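Side-chain contacts in aromatic amino acid exporter YddG (Starkeya novella, PDB 5I20), which exports a broad range of amino acids, including threonine, methionine, lysine and glutamate, across the inner membrane, binding them in a large central cavity: residues Leu16-Ala21 with Pro248-Leu253; Leu38-Gly43 with Gly77-Tyr82; Val176-Val181 with Thr227-Met232; Ala130-Leu135 with Leu243-Pro248. All coordinates share one frame; numbering follows the deposited sequence.

Contact 1 of 4, residues Leu16-Ala21 with Pro248-Leu253; sequences LWSTLA and PVLSTL. With OLC ((2R)-2,3-dihydroxypropyl (9Z)-octadec-9-enoate), chain G.
Atom C9 of the monoolein acyl chain rests 3.4 Å above the plane of the Trp17 indole, over its centre, and comes within 3.5 Å of Trp17 CE2. Two bonds further along, C7 runs beside Leu20, 4.0 Å from Leu20 CD1. The indole is held by NE1, which is hydrogen-bonded to Pro220 O, while the rings of Trp163 and Trp228 pack against it at steep angles; a lipid covering one of its faces is consistent with a place in the lining of the central cavity. Behind it, the transmembrane segment is broken: a type I turn from Trp17 to Leu20 separates helix 3-17 from helix 20-27, and the break is pressed against helix 246-258 of the other EamA half, with Ser18 CA and Ser251 CA only 4.5 Å apart. The small side chains of Ser18, Ala21 and Ser251 are consistent with so close an approach. Ser251 OG, anti to the backbone N (chi1 -177°), makes a weak hydrogen bond of 3.4 Å to Ser18 O, and Ser251 CA adds a CA-H...O contact of 3.3 Å to the same oxygen. Ser18 OG turns back to bond Ile14 O in the preceding helix and also touches Leu250 CB at 3.5 Å. Ala21 CB sits 3.4 Å from Ser251 OG.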
loop_
_atom_site.group_PDB
_atom_site.type_symbol
_atom_site.label_atom_id
_atom_site.label_comp_id
_atom_site.label_asym_id
_atom_site.label_seq_id
_atom_site.Cartn_x
_atom_site.Cartn_y
_atom_site.Cartn_z
ATOM N N LEU A 16 -5.368 -1.486 -7.509
ATOM C CA LEU A 16 -5.630 -2.780 -6.882
ATOM C C LEU A 16 -5.770 -2.655 -5.365
ATOM O O LEU A 16 -6.577 -3.353 -4.756
ATOM C CB LEU A 16 -4.526 -3.783 -7.240
ATOM C CG LEU A 16 -4.558 -4.319 -8.677
ATOM C CD1 LEU A 16 -3.281 -5.073 -9.006
ATOM C CD2 LEU A 16 -5.775 -5.212 -8.899
ATOM N N TRP A 17 -4.997 -1.759 -4.758
ATOM C CA TRP A 17 -5.082 -1.538 -3.316
ATOM C C TRP A 17 -6.368 -0.805 -2.939
ATOM O O TRP A 17 -6.791 -0.836 -1.786
ATOM C CB TRP A 17 -3.858 -0.766 -2.818
ATOM C CG TRP A 17 -2.591 -1.561 -2.920
ATOM C CD1 TRP A 17 -2.469 -2.919 -2.855
ATOM C CD2 TRP A 17 -1.268 -1.048 -3.125
ATOM N NE1 TRP A 17 -1.152 -3.284 -2.996
ATOM C CE2 TRP A 17 -0.394 -2.154 -3.166
ATOM C CE3 TRP A 17 -0.739 0.238 -3.276
ATOM C CZ2 TRP A 17 0.981 -2.013 -3.353
ATOM C CZ3 TRP A 17 0.625 0.376 -3.458
ATOM C CH2 TRP A 17 1.470 -0.744 -3.496
ATOM N N SER A 18 -6.989 -0.156 -3.918
ATOM C CA SER A 18 -8.260 0.525 -3.700
ATOM C C SER A 18 -9.404 -0.465 -3.465
ATOM O O SER A 18 -10.437 -0.100 -2.900
ATOM C CB SER A 18 -8.598 1.430 -4.891
ATOM O OG SER A 18 -7.579 2.388 -5.122
ATOM N N THR A 19 -9.221 -1.712 -3.899
ATOM C CA THR A 19 -10.277 -2.722 -3.784
ATOM C C THR A 19 -10.249 -3.479 -2.453
ATOM O O THR A 19 -11.089 -4.346 -2.215
ATOM C CB THR A 19 -10.200 -3.766 -4.928
ATOM O OG1 THR A 19 -9.057 -4.614 -4.739
ATOM C CG2 THR A 19 -10.111 -3.084 -6.287
ATOM N N LEU A 20 -9.289 -3.149 -1.592
ATOM C CA LEU A 20 -9.099 -3.856 -0.324
ATOM C C LEU A 20 -10.325 -3.840 0.583
ATOM O O LEU A 20 -10.720 -4.877 1.121
ATOM C CB LEU A 20 -7.909 -3.265 0.434
ATOM C CG LEU A 20 -6.527 -3.678 -0.069
ATOM C CD1 LEU A 20 -5.433 -2.998 0.738
ATOM C CD2 LEU A 20 -6.384 -5.188 -0.012
ATOM N N ALA A 21 -10.920 -2.662 0.755
ATOM C CA ALA A 21 -12.063 -2.501 1.650
ATOM C C ALA A 21 -13.272 -3.307 1.175
ATOM O O ALA A 21 -14.140 -3.663 1.968
ATOM C CB ALA A 21 -12.429 -1.032 1.780
ATOM N N PRO A 248 -7.605 5.913 -1.086
ATOM C CA PRO A 248 -8.758 6.064 -0.185
ATOM C C PRO A 248 -10.017 6.566 -0.888
ATOM O O PRO A 248 -11.117 6.121 -0.562
ATOM C CB PRO A 248 -8.273 7.095 0.838
ATOM C CG PRO A 248 -6.789 6.959 0.826
ATOM C CD PRO A 248 -6.444 6.685 -0.605
ATOM N N VAL A 249 -9.856 7.480 -1.841
ATOM C CA VAL A 249 -10.994 8.022 -2.578
ATOM C C VAL A 249 -11.623 6.971 -3.484
ATOM O O VAL A 249 -12.841 6.796 -3.497
ATOM C CB VAL A 249 -10.584 9.240 -3.431
ATOM C CG1 VAL A 249 -11.748 9.697 -4.296
ATOM C CG2 VAL A 249 -10.102 10.370 -2.540
ATOM N N LEU A 250 -10.787 6.276 -4.247
ATOM C CA LEU A 250 -11.269 5.228 -5.133
ATOM C C LEU A 250 -11.905 4.101 -4.326
ATOM O O LEU A 250 -12.892 3.505 -4.753
ATOM C CB LEU A 250 -10.129 4.694 -6.004
ATOM C CG LEU A 250 -9.654 5.630 -7.120
ATOM C CD1 LEU A 250 -8.405 5.089 -7.791
ATOM C CD2 LEU A 250 -10.759 5.847 -8.149
ATOM N N SER A 251 -11.341 3.824 -3.153
ATOM C CA SER A 251 -11.872 2.791 -2.269
ATOM C C SER A 251 -13.306 3.109 -1.858
ATOM O O SER A 251 -14.187 2.252 -1.925
ATOM C CB SER A 251 -10.989 2.638 -1.028
ATOM O OG SER A 251 -11.444 1.592 -0.189
ATOM N N THR A 252 -13.534 4.351 -1.446
ATOM C CA THR A 252 -14.862 4.794 -1.044
ATOM C C THR A 252 -15.827 4.805 -2.228
ATOM O O THR A 252 -16.992 4.430 -2.088
ATOM C CB THR A 252 -14.816 6.196 -0.412
ATOM O OG1 THR A 252 -13.880 6.198 0.673
ATOM C CG2 THR A 252 -16.188 6.597 0.102
ATOM N N LEU A 253 -15.340 5.233 -3.390
ATOM C CA LEU A 253 -16.149 5.216 -4.607
ATOM C C LEU A 253 -16.611 3.799 -4.952
ATOM O O LEU A 253 -17.719 3.608 -5.451
ATOM C CB LEU A 253 -15.373 5.811 -5.787
ATOM C CG LEU A 253 -15.162 7.329 -5.820
ATOM C CD1 LEU A 253 -14.240 7.722 -6.967
ATOM C CD2 LEU A 253 -16.491 8.052 -5.939
HETATM C C10 OLC G . 0.267 -0.005 1.053
HETATM C C9 OLC G . -0.051 -1.135 0.136
HETATM C C11 OLC G . 0.631 -0.298 2.466
HETATM C C8 OLC G . -0.025 -2.536 0.642
HETATM C C16 OLC G . -3.483 1.051 5.077
HETATM C C12 OLC G . 0.219 0.838 3.339
HETATM C C7 OLC G . -1.410 -3.020 0.906
HETATM C C15 OLC G . -2.288 0.384 5.674
HETATM C C13 OLC G . -0.042 0.333 4.719
HETATM C C6 OLC G . -1.365 -4.439 1.369
HETATM C C14 OLC G . -1.064 1.188 5.386
HETATM C C5 OLC G . -1.992 -4.547 2.718
HETATM C C4 OLC G . -2.320 -5.973 3.013
HETATM C C3 OLC G . -3.125 -6.055 4.267
HETATM C C2 OLC G . -3.624 -7.449 4.449
#

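Contact 2 of 4, residues Leu38-Gly43 with Gly77-Tyr82; sequences LTFTIG and GYHFFY. With OLC ((2R)-2,3-dihydroxypropyl (9Z)-octadec-9-enoate), chain G.
The backbones here stand well apart: even the nearest pair of CA atoms, Phe40 and His79, is separated by 11.4 Å, and both segments are regular helix. Transmembrane helices 32-53 and 65-88, both in the first EamA range of this basket-shaped fold, are therefore bridged at this level by two aromatic side chains arriving from opposite directions. The pair is an offset edge-to-face stack, with ring planes at 85° and the edge of Phe40 turned to the face of His79; Phe40 CZ reaches His79 CE1 at 3.2 Å. Phe225 meets the Phe40 ring as well, and Phe83 that of His79. Along the same helix, Tyr78 and Tyr82 touch the bound monoolein. Tyr78 CG lies between the backbone N and the carbonyl carbon (chi1 87°), which swings the phenol along the lipid, with CE2 3.4 Å from C11 and OH 3.1 Å from C8. With alanine at Tyr78, the chain around C8 and C11 would probably lose the phenol that flanks it, and Trp163 one of the rings that meet it. Monoolein C15 lies over one face of Tyr82, offset toward the rim. The His79 imidazole is tied through ND1 to Leu75 O, and its NE2 lies 3.3 Å from monoolein C4.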
loop_
_atom_site.group_PDB
_atom_site.type_symbol
_atom_site.label_atom_id
_atom_site.label_comp_id
_atom_site.label_asym_id
_atom_site.label_seq_id
_atom_site.Cartn_x
_atom_site.Cartn_y
_atom_site.Cartn_z
ATOM N N LEU A 38 -1.849 -16.786 3.734
ATOM C CA LEU A 38 -2.584 -17.382 2.626
ATOM C C LEU A 38 -2.496 -16.520 1.368
ATOM O O LEU A 38 -2.238 -17.026 0.276
ATOM C CB LEU A 38 -4.051 -17.606 3.012
ATOM C CG LEU A 38 -4.337 -18.632 4.113
ATOM C CD1 LEU A 38 -5.814 -18.622 4.490
ATOM C CD2 LEU A 38 -3.906 -20.033 3.692
ATOM N N THR A 39 -2.702 -15.218 1.519
ATOM C CA THR A 39 -2.741 -14.329 0.360
ATOM C C THR A 39 -1.361 -14.073 -0.254
ATOM O O THR A 39 -1.247 -13.874 -1.463
ATOM C CB THR A 39 -3.391 -12.975 0.718
ATOM O OG1 THR A 39 -2.809 -12.462 1.923
ATOM C CG2 THR A 39 -4.889 -13.145 0.919
ATOM N N PHE A 40 -0.318 -14.084 0.569
ATOM C CA PHE A 40 1.029 -13.837 0.061
ATOM C C PHE A 40 1.649 -15.087 -0.550
ATOM O O PHE A 40 2.540 -14.991 -1.395
ATOM C CB PHE A 40 1.931 -13.277 1.163
ATOM C CG PHE A 40 1.912 -11.779 1.243
ATOM C CD1 PHE A 40 0.914 -11.121 1.941
ATOM C CD2 PHE A 40 2.880 -11.028 0.601
ATOM C CE1 PHE A 40 0.890 -9.743 2.009
ATOM C CE2 PHE A 40 2.861 -9.650 0.664
ATOM C CZ PHE A 40 1.864 -9.008 1.368
ATOM N N THR A 41 1.185 -16.258 -0.123
ATOM C CA THR A 41 1.570 -17.497 -0.786
ATOM C C THR A 41 0.988 -17.488 -2.196
ATOM O O THR A 41 1.678 -17.806 -3.162
ATOM C CB THR A 41 1.084 -18.744 -0.021
ATOM O OG1 THR A 41 1.725 -18.796 1.259
ATOM C CG2 THR A 41 1.414 -20.010 -0.792
ATOM N N ILE A 42 -0.280 -17.103 -2.306
ATOM C CA ILE A 42 -0.930 -16.976 -3.604
ATOM C C ILE A 42 -0.255 -15.876 -4.418
ATOM O O ILE A 42 0.003 -16.039 -5.609
ATOM C CB ILE A 42 -2.438 -16.672 -3.460
ATOM C CG1 ILE A 42 -3.142 -17.826 -2.740
ATOM C CG2 ILE A 42 -3.076 -16.432 -4.824
ATOM C CD1 ILE A 42 -4.604 -17.568 -2.433
ATOM N N GLY A 43 0.050 -14.766 -3.756
ATOM C CA GLY A 43 0.727 -13.652 -4.392
ATOM C C GLY A 43 2.097 -14.012 -4.925
ATOM O O GLY A 43 2.446 -13.663 -6.054
ATOM N N GLY A 77 7.691 -6.310 7.640
ATOM C CA GLY A 77 7.797 -5.238 8.613
ATOM C C GLY A 77 6.552 -4.379 8.746
ATOM O O GLY A 77 5.999 -4.251 9.835
ATOM N N TYR A 78 6.100 -3.792 7.643
ATOM C CA TYR A 78 4.979 -2.862 7.712
ATOM C C TYR A 78 3.676 -3.603 8.004
ATOM O O TYR A 78 2.750 -3.036 8.579
ATOM C CB TYR A 78 4.874 -2.038 6.418
ATOM C CG TYR A 78 4.072 -2.673 5.306
ATOM C CD1 TYR A 78 4.669 -3.544 4.404
ATOM C CD2 TYR A 78 2.724 -2.382 5.143
ATOM C CE1 TYR A 78 3.942 -4.119 3.383
ATOM C CE2 TYR A 78 1.989 -2.955 4.129
ATOM C CZ TYR A 78 2.602 -3.819 3.248
ATOM O OH TYR A 78 1.873 -4.391 2.234
ATOM N N HIS A 79 3.618 -4.877 7.622
ATOM C CA HIS A 79 2.481 -5.736 7.957
ATOM C C HIS A 79 2.365 -5.987 9.460
ATOM O O HIS A 79 1.286 -5.864 10.037
ATOM C CB HIS A 79 2.593 -7.075 7.231
ATOM C CG HIS A 79 1.791 -7.151 5.971
ATOM N ND1 HIS A 79 2.298 -6.790 4.743
ATOM C CD2 HIS A 79 0.516 -7.551 5.751
ATOM C CE1 HIS A 79 1.370 -6.962 3.819
ATOM N NE2 HIS A 79 0.280 -7.425 4.403
ATOM N N PHE A 80 3.482 -6.351 10.081
ATOM C CA PHE A 80 3.515 -6.681 11.504
ATOM C C PHE A 80 3.129 -5.493 12.379
ATOM O O PHE A 80 2.393 -5.644 13.354
ATOM C CB PHE A 80 4.907 -7.185 11.893
ATOM C CG PHE A 80 5.070 -7.460 13.363
ATOM C CD1 PHE A 80 4.662 -8.668 13.902
ATOM C CD2 PHE A 80 5.644 -6.518 14.204
ATOM C CE1 PHE A 80 4.814 -8.930 15.253
ATOM C CE2 PHE A 80 5.800 -6.773 15.554
ATOM C CZ PHE A 80 5.385 -7.981 16.079
ATOM N N PHE A 81 3.633 -4.314 12.030
ATOM C CA PHE A 81 3.393 -3.121 12.835
ATOM C C PHE A 81 1.992 -2.562 12.618
ATOM O O PHE A 81 1.418 -1.945 13.514
ATOM C CB PHE A 81 4.444 -2.051 12.535
ATOM C CG PHE A 81 5.748 -2.274 13.247
ATOM C CD1 PHE A 81 5.901 -1.900 14.572
ATOM C CD2 PHE A 81 6.817 -2.867 12.596
ATOM C CE1 PHE A 81 7.097 -2.108 15.230
ATOM C CE2 PHE A 81 8.015 -3.077 13.249
ATOM C CZ PHE A 81 8.155 -2.697 14.566
ATOM N N TYR A 82 1.434 -2.783 11.435
ATOM C CA TYR A 82 0.080 -2.325 11.172
ATOM C C TYR A 82 -0.935 -3.214 11.889
ATOM O O TYR A 82 -1.955 -2.730 12.382
ATOM C CB TYR A 82 -0.207 -2.289 9.673
ATOM C CG TYR A 82 -1.524 -1.627 9.355
ATOM C CD1 TYR A 82 -1.747 -0.296 9.683
ATOM C CD2 TYR A 82 -2.547 -2.332 8.737
ATOM C CE1 TYR A 82 -2.952 0.317 9.401
ATOM C CE2 TYR A 82 -3.756 -1.728 8.450
ATOM C CZ TYR A 82 -3.953 -0.404 8.784
ATOM O OH TYR A 82 -5.154 0.200 8.502
HETATM C C10 OLC G . 0.267 -0.005 1.053
HETATM C C9 OLC G . -0.051 -1.135 0.136
HETATM C C11 OLC G . 0.631 -0.298 2.466
HETATM C C8 OLC G . -0.025 -2.536 0.642
HETATM C C16 OLC G . -3.483 1.051 5.077
HETATM C C12 OLC G . 0.219 0.838 3.339
HETATM C C7 OLC G . -1.410 -3.020 0.906
HETATM C C15 OLC G . -2.288 0.384 5.674
HETATM C C13 OLC G . -0.042 0.333 4.719
HETATM C C6 OLC G . -1.365 -4.439 1.369
HETATM C C14 OLC G . -1.064 1.188 5.386
HETATM C C5 OLC G . -1.992 -4.547 2.718
HETATM C C4 OLC G . -2.320 -5.973 3.013
HETATM C C3 OLC G . -3.125 -6.055 4.267
HETATM C C2 OLC G . -3.624 -7.449 4.449
#

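Contact 3 of 4, residues Val176-Val181 with Thr227-Met232; sequences VPTEVV and TWDIGM
Thr178 and Asp229 carry most of the buried area of this contact, their side chains lying alongside each other with opposite headings. Asp229 CG stands anti to the backbone N (chi1 -170°), which carries OD2 to 3.5 Å from Thr178 CA and 3.6 Å from Thr178 OG1, in contact without being hydrogen-bonded. Val181 CG2 lies along the carboxylate on the buried side, 3.9 Å from Asp229 CG. The charge is answered by Lys233, which forms a salt bridge with OD2 and also bonds Val176 O, linking both segments at the cytoplasmic side of the membrane. This is where the lead-in to helix 181-199, in which residues 178-180 are helical in backbone angles but not in bonding, packs on helix 224-234 in the second EamA range. The looser side is partly exposed: Ile230 adds one contact, CG1 to Thr178 OG1 at 3.7 Å, and the side chains of Val176 and Pro177 stand more than 6 Å off. Replacing Thr178 by alanine, without OG1 and CG2, would probably open a gap beside the carboxylate and leave Ile230 CG1 without its contact to this segment.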
loop_
_atom_site.group_PDB
_atom_site.type_symbol
_atom_site.label_atom_id
_atom_site.label_comp_id
_atom_site.label_asym_id
_atom_site.label_seq_id
_atom_site.Cartn_x
_atom_site.Cartn_y
_atom_site.Cartn_z
ATOM N N VAL A 176 17.674 -5.350 -9.559
ATOM C CA VAL A 176 17.010 -6.571 -9.110
ATOM C C VAL A 176 15.693 -6.803 -9.849
ATOM O O VAL A 176 14.818 -5.937 -9.846
ATOM C CB VAL A 176 16.735 -6.534 -7.593
ATOM C CG1 VAL A 176 16.014 -7.795 -7.154
ATOM C CG2 VAL A 176 18.038 -6.364 -6.823
ATOM N N PRO A 177 15.554 -7.980 -10.487
ATOM C CA PRO A 177 14.360 -8.347 -11.260
ATOM C C PRO A 177 13.073 -8.283 -10.440
ATOM O O PRO A 177 13.097 -8.507 -9.232
ATOM C CB PRO A 177 14.652 -9.788 -11.695
ATOM C CG PRO A 177 16.140 -9.887 -11.691
ATOM C CD PRO A 177 16.590 -9.027 -10.547
ATOM N N THR A 178 11.962 -7.979 -11.105
ATOM C CA THR A 178 10.672 -7.824 -10.442
ATOM C C THR A 178 10.191 -9.130 -9.818
ATOM O O THR A 178 9.586 -9.129 -8.744
ATOM C CB THR A 178 9.601 -7.312 -11.427
ATOM O OG1 THR A 178 10.039 -6.079 -12.009
ATOM C CG2 THR A 178 8.274 -7.086 -10.719
ATOM N N GLU A 179 10.484 -10.242 -10.484
ATOM C CA GLU A 179 10.031 -11.558 -10.035
ATOM C C GLU A 179 10.596 -11.946 -8.668
ATOM O O GLU A 179 10.115 -12.888 -8.040
ATOM C CB GLU A 179 10.394 -12.630 -11.070
ATOM C CG GLU A 179 11.442 -12.204 -12.090
ATOM C CD GLU A 179 10.851 -11.421 -13.251
ATOM O OE1 GLU A 179 9.730 -11.755 -13.691
ATOM O OE2 GLU A 179 11.508 -10.467 -13.719
ATOM N N VAL A 180 11.613 -11.219 -8.214
ATOM C CA VAL A 180 12.222 -11.475 -6.913
ATOM C C VAL A 180 11.226 -11.183 -5.781
ATOM O O VAL A 180 11.290 -11.799 -4.715
ATOM C CB VAL A 180 13.516 -10.644 -6.736
ATOM C CG1 VAL A 180 14.093 -10.808 -5.335
ATOM C CG2 VAL A 180 14.544 -11.058 -7.781
ATOM N N VAL A 181 10.291 -10.267 -6.038
ATOM C CA VAL A 181 9.223 -9.929 -5.091
ATOM C C VAL A 181 8.440 -11.171 -4.656
ATOM O O VAL A 181 7.963 -11.252 -3.522
ATOM C CB VAL A 181 8.256 -8.880 -5.700
ATOM C CG1 VAL A 181 6.998 -8.724 -4.853
ATOM C CG2 VAL A 181 8.962 -7.538 -5.855
ATOM N N THR A 227 3.760 -4.699 -9.796
ATOM C CA THR A 227 3.525 -3.505 -10.599
ATOM C C THR A 227 3.971 -2.253 -9.836
ATOM O O THR A 227 4.284 -1.228 -10.435
ATOM C CB THR A 227 2.036 -3.392 -11.009
ATOM O OG1 THR A 227 1.853 -2.280 -11.888
ATOM C CG2 THR A 227 1.161 -3.195 -9.811
ATOM N N TRP A 228 4.013 -2.354 -8.510
ATOM C CA TRP A 228 4.519 -1.280 -7.663
ATOM C C TRP A 228 6.043 -1.267 -7.714
ATOM O O TRP A 228 6.673 -0.208 -7.728
ATOM C CB TRP A 228 4.020 -1.457 -6.227
ATOM C CG TRP A 228 4.417 -0.376 -5.267
ATOM C CD1 TRP A 228 5.324 -0.477 -4.251
ATOM C CD2 TRP A 228 3.904 0.962 -5.215
ATOM N NE1 TRP A 228 5.413 0.715 -3.577
ATOM C CE2 TRP A 228 4.553 1.614 -4.145
ATOM C CE3 TRP A 228 2.966 1.672 -5.969
ATOM C CZ2 TRP A 228 4.291 2.941 -3.814
ATOM C CZ3 TRP A 228 2.709 2.991 -5.637
ATOM C CH2 TRP A 228 3.370 3.611 -4.570
ATOM N N ASP A 229 6.626 -2.461 -7.754
ATOM C CA ASP A 229 8.070 -2.611 -7.876
ATOM C C ASP A 229 8.569 -1.969 -9.168
ATOM O O ASP A 229 9.603 -1.297 -9.178
ATOM C CB ASP A 229 8.463 -4.090 -7.825
ATOM C CG ASP A 229 9.959 -4.293 -7.708
ATOM O OD1 ASP A 229 10.516 -4.023 -6.625
ATOM O OD2 ASP A 229 10.578 -4.738 -8.697
ATOM N N ILE A 230 7.823 -2.167 -10.251
ATOM C CA ILE A 230 8.170 -1.578 -11.542
ATOM C C ILE A 230 8.120 -0.050 -11.489
ATOM O O ILE A 230 9.037 0.625 -11.957
ATOM C CB ILE A 230 7.236 -2.082 -12.660
ATOM C CG1 ILE A 230 7.473 -3.573 -12.910
ATOM C CG2 ILE A 230 7.451 -1.285 -13.942
ATOM C CD1 ILE A 230 6.619 -4.156 -14.020
ATOM N N GLY A 231 7.049 0.487 -10.910
ATOM C CA GLY A 231 6.903 1.924 -10.769
ATOM C C GLY A 231 7.988 2.553 -9.913
ATOM O O GLY A 231 8.455 3.648 -10.205
ATOM N N MET A 232 8.393 1.865 -8.849
ATOM C CA MET A 232 9.402 2.408 -7.945
ATOM C C MET A 232 10.792 2.403 -8.576
ATOM O O MET A 232 11.612 3.275 -8.286
ATOM C CB MET A 232 9.431 1.625 -6.625
ATOM C CG MET A 232 8.258 1.892 -5.685
ATOM S SD MET A 232 8.115 3.604 -5.114
ATOM C CE MET A 232 6.790 4.204 -6.156
#

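Contact 4 of 4, residues Ala130-Leu135 with Leu243-Pro248; sequences AGTVVL and LSYAAP
Thr132 OG1 approaches the Tyr245 ring obliquely, 3.2 Å from CD1, the threonine side chain set roughly square to that of the tyrosine. OG1 spends its hydrogen on Gly128 O, one turn back along its own helix, and its contact with the ring is one of packing. With OG1 anti to the carbonyl carbon (chi1 -56°), Thr132 can hold that bond and still lean on the ring. Tyr245 in turn is held at its far end, where OH bonds Tyr99 O, so both polar ends of this buried pair are satisfied elsewhere. Two further oxygens meet carbon: Thr132 OG1 lies 3.9 Å from Pro248 CG, and Pro248 O, which accepts from Thr252 OG1 and Thr252 N, lies 3.3 Å from Leu135 CD2. The apolar contacts are longer, Thr132 CG2 to Pro248 CG at 4.1 Å and Leu135 CD2 to Pro248 CB also at 4.1 Å. In the backbone, a type I turn from Leu243 to Ala246 splits the transmembrane segment into helices 237-243 and 246-258, and Pro248 falls in the first turn of the latter, where a residue without an N-H is readily accommodated. Helix 119-136 of the first EamA range thus packs on a discontinuous transmembrane helix of the second.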
loop_
_atom_site.group_PDB
_atom_site.type_symbol
_atom_site.label_atom_id
_atom_site.label_comp_id
_atom_site.label_asym_id
_atom_site.label_seq_id
_atom_site.Cartn_x
_atom_site.Cartn_y
_atom_site.Cartn_z
ATOM N N ALA A 130 -4.911 15.876 2.722
ATOM C CA ALA A 130 -6.059 16.667 3.159
ATOM C C ALA A 130 -7.377 15.967 2.819
ATOM O O ALA A 130 -8.312 15.956 3.625
ATOM C CB ALA A 130 -6.017 18.048 2.528
ATOM N N GLY A 131 -7.445 15.385 1.627
ATOM C CA GLY A 131 -8.635 14.679 1.190
ATOM C C GLY A 131 -8.860 13.422 2.007
ATOM O O GLY A 131 -9.994 13.069 2.325
ATOM N N THR A 132 -7.767 12.751 2.352
ATOM C CA THR A 132 -7.821 11.533 3.144
ATOM C C THR A 132 -8.323 11.827 4.556
ATOM O O THR A 132 -9.111 11.060 5.110
ATOM C CB THR A 132 -6.437 10.852 3.203
ATOM O OG1 THR A 132 -5.976 10.605 1.871
ATOM C CG2 THR A 132 -6.508 9.533 3.952
ATOM N N VAL A 133 -7.873 12.944 5.125
ATOM C CA VAL A 133 -8.315 13.376 6.449
ATOM C C VAL A 133 -9.821 13.642 6.482
ATOM O O VAL A 133 -10.522 13.208 7.401
ATOM C CB VAL A 133 -7.564 14.648 6.908
ATOM C CG1 VAL A 133 -8.216 15.251 8.148
ATOM C CG2 VAL A 133 -6.100 14.337 7.170
ATOM N N VAL A 134 -10.315 14.362 5.479
ATOM C CA VAL A 134 -11.745 14.645 5.375
ATOM C C VAL A 134 -12.543 13.353 5.234
ATOM O O VAL A 134 -13.588 13.183 5.855
ATOM C CB VAL A 134 -12.061 15.559 4.172
ATOM C CG1 VAL A 134 -13.564 15.711 3.989
ATOM C CG2 VAL A 134 -11.421 16.913 4.359
ATOM N N LEU A 135 -12.026 12.440 4.420
ATOM C CA LEU A 135 -12.726 11.207 4.101
ATOM C C LEU A 135 -12.823 10.276 5.307
ATOM O O LEU A 135 -13.918 9.888 5.714
ATOM C CB LEU A 135 -12.031 10.499 2.935
ATOM C CG LEU A 135 -12.789 9.378 2.226
ATOM C CD1 LEU A 135 -14.169 9.846 1.799
ATOM C CD2 LEU A 135 -11.989 8.909 1.024
ATOM N N LEU A 243 0.011 10.208 -6.215
ATOM C CA LEU A 243 -1.126 9.456 -6.740
ATOM C C LEU A 243 -1.655 8.408 -5.767
ATOM O O LEU A 243 -2.790 7.955 -5.902
ATOM C CB LEU A 243 -0.746 8.786 -8.058
ATOM C CG LEU A 243 -0.436 9.735 -9.215
ATOM C CD1 LEU A 243 0.058 8.963 -10.425
ATOM C CD2 LEU A 243 -1.659 10.575 -9.566
ATOM N N SER A 244 -0.843 8.018 -4.790
ATOM C CA SER A 244 -1.268 7.003 -3.829
ATOM C C SER A 244 -2.456 7.464 -2.974
ATOM O O SER A 244 -3.241 6.639 -2.517
ATOM C CB SER A 244 -0.094 6.592 -2.938
ATOM O OG SER A 244 0.840 5.816 -3.672
ATOM N N TYR A 245 -2.614 8.774 -2.778
ATOM C CA TYR A 245 -3.793 9.273 -2.063
ATOM C C TYR A 245 -5.084 9.123 -2.875
ATOM O O TYR A 245 -6.150 9.531 -2.427
ATOM C CB TYR A 245 -3.613 10.739 -1.654
ATOM C CG TYR A 245 -2.725 10.910 -0.447
ATOM C CD1 TYR A 245 -3.004 10.248 0.744
ATOM C CD2 TYR A 245 -1.590 11.708 -0.505
ATOM C CE1 TYR A 245 -2.188 10.390 1.846
ATOM C CE2 TYR A 245 -0.766 11.856 0.590
ATOM C CZ TYR A 245 -1.068 11.194 1.764
ATOM O OH TYR A 245 -0.248 11.337 2.859
ATOM N N ALA A 246 -4.995 8.545 -4.068
ATOM C CA ALA A 246 -6.202 8.234 -4.820
ATOM C C ALA A 246 -6.864 6.981 -4.256
ATOM O O ALA A 246 -8.070 6.794 -4.401
ATOM C CB ALA A 246 -5.892 8.055 -6.295
ATOM N N ALA A 247 -6.073 6.133 -3.603
ATOM C CA ALA A 247 -6.572 4.858 -3.088
ATOM C C ALA A 247 -7.724 5.006 -2.081
ATOM O O ALA A 247 -8.722 4.300 -2.207
ATOM C CB ALA A 247 -5.430 4.047 -2.472
ATOM N N PRO A 248 -7.605 5.913 -1.086
ATOM C CA PRO A 248 -8.758 6.064 -0.185
ATOM C C PRO A 248 -10.017 6.566 -0.888
ATOM O O PRO A 248 -11.117 6.121 -0.562
ATOM C CB PRO A 248 -8.273 7.095 0.838
ATOM C CG PRO A 248 -6.789 6.959 0.826
ATOM C CD PRO A 248 -6.444 6.685 -0.605
#

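From the N terminus, residues 16-21 open the loop that 248-253 closes as contact 1, enclosing the others. Contact 2 closes early inside that loop, joining two helices of the first EamA range. Contact 4 opens at 130-135; within its loop contact 3 opens and closes in the second range, before 243-248 closes contact 4. Contact 1 follows at once, sharing Pro248. None cross. Contacts 1 and 4 thus tie the two EamA halves together, while contacts 2 and 3 each act within one half. Trp228 links contact 3 to contacts 1 and 4, its CD2 lying 3.4 Å from Trp17 CH2 and its CH2 3.5 Å from Ser244 OG; monoolein joins contacts 1 and 2.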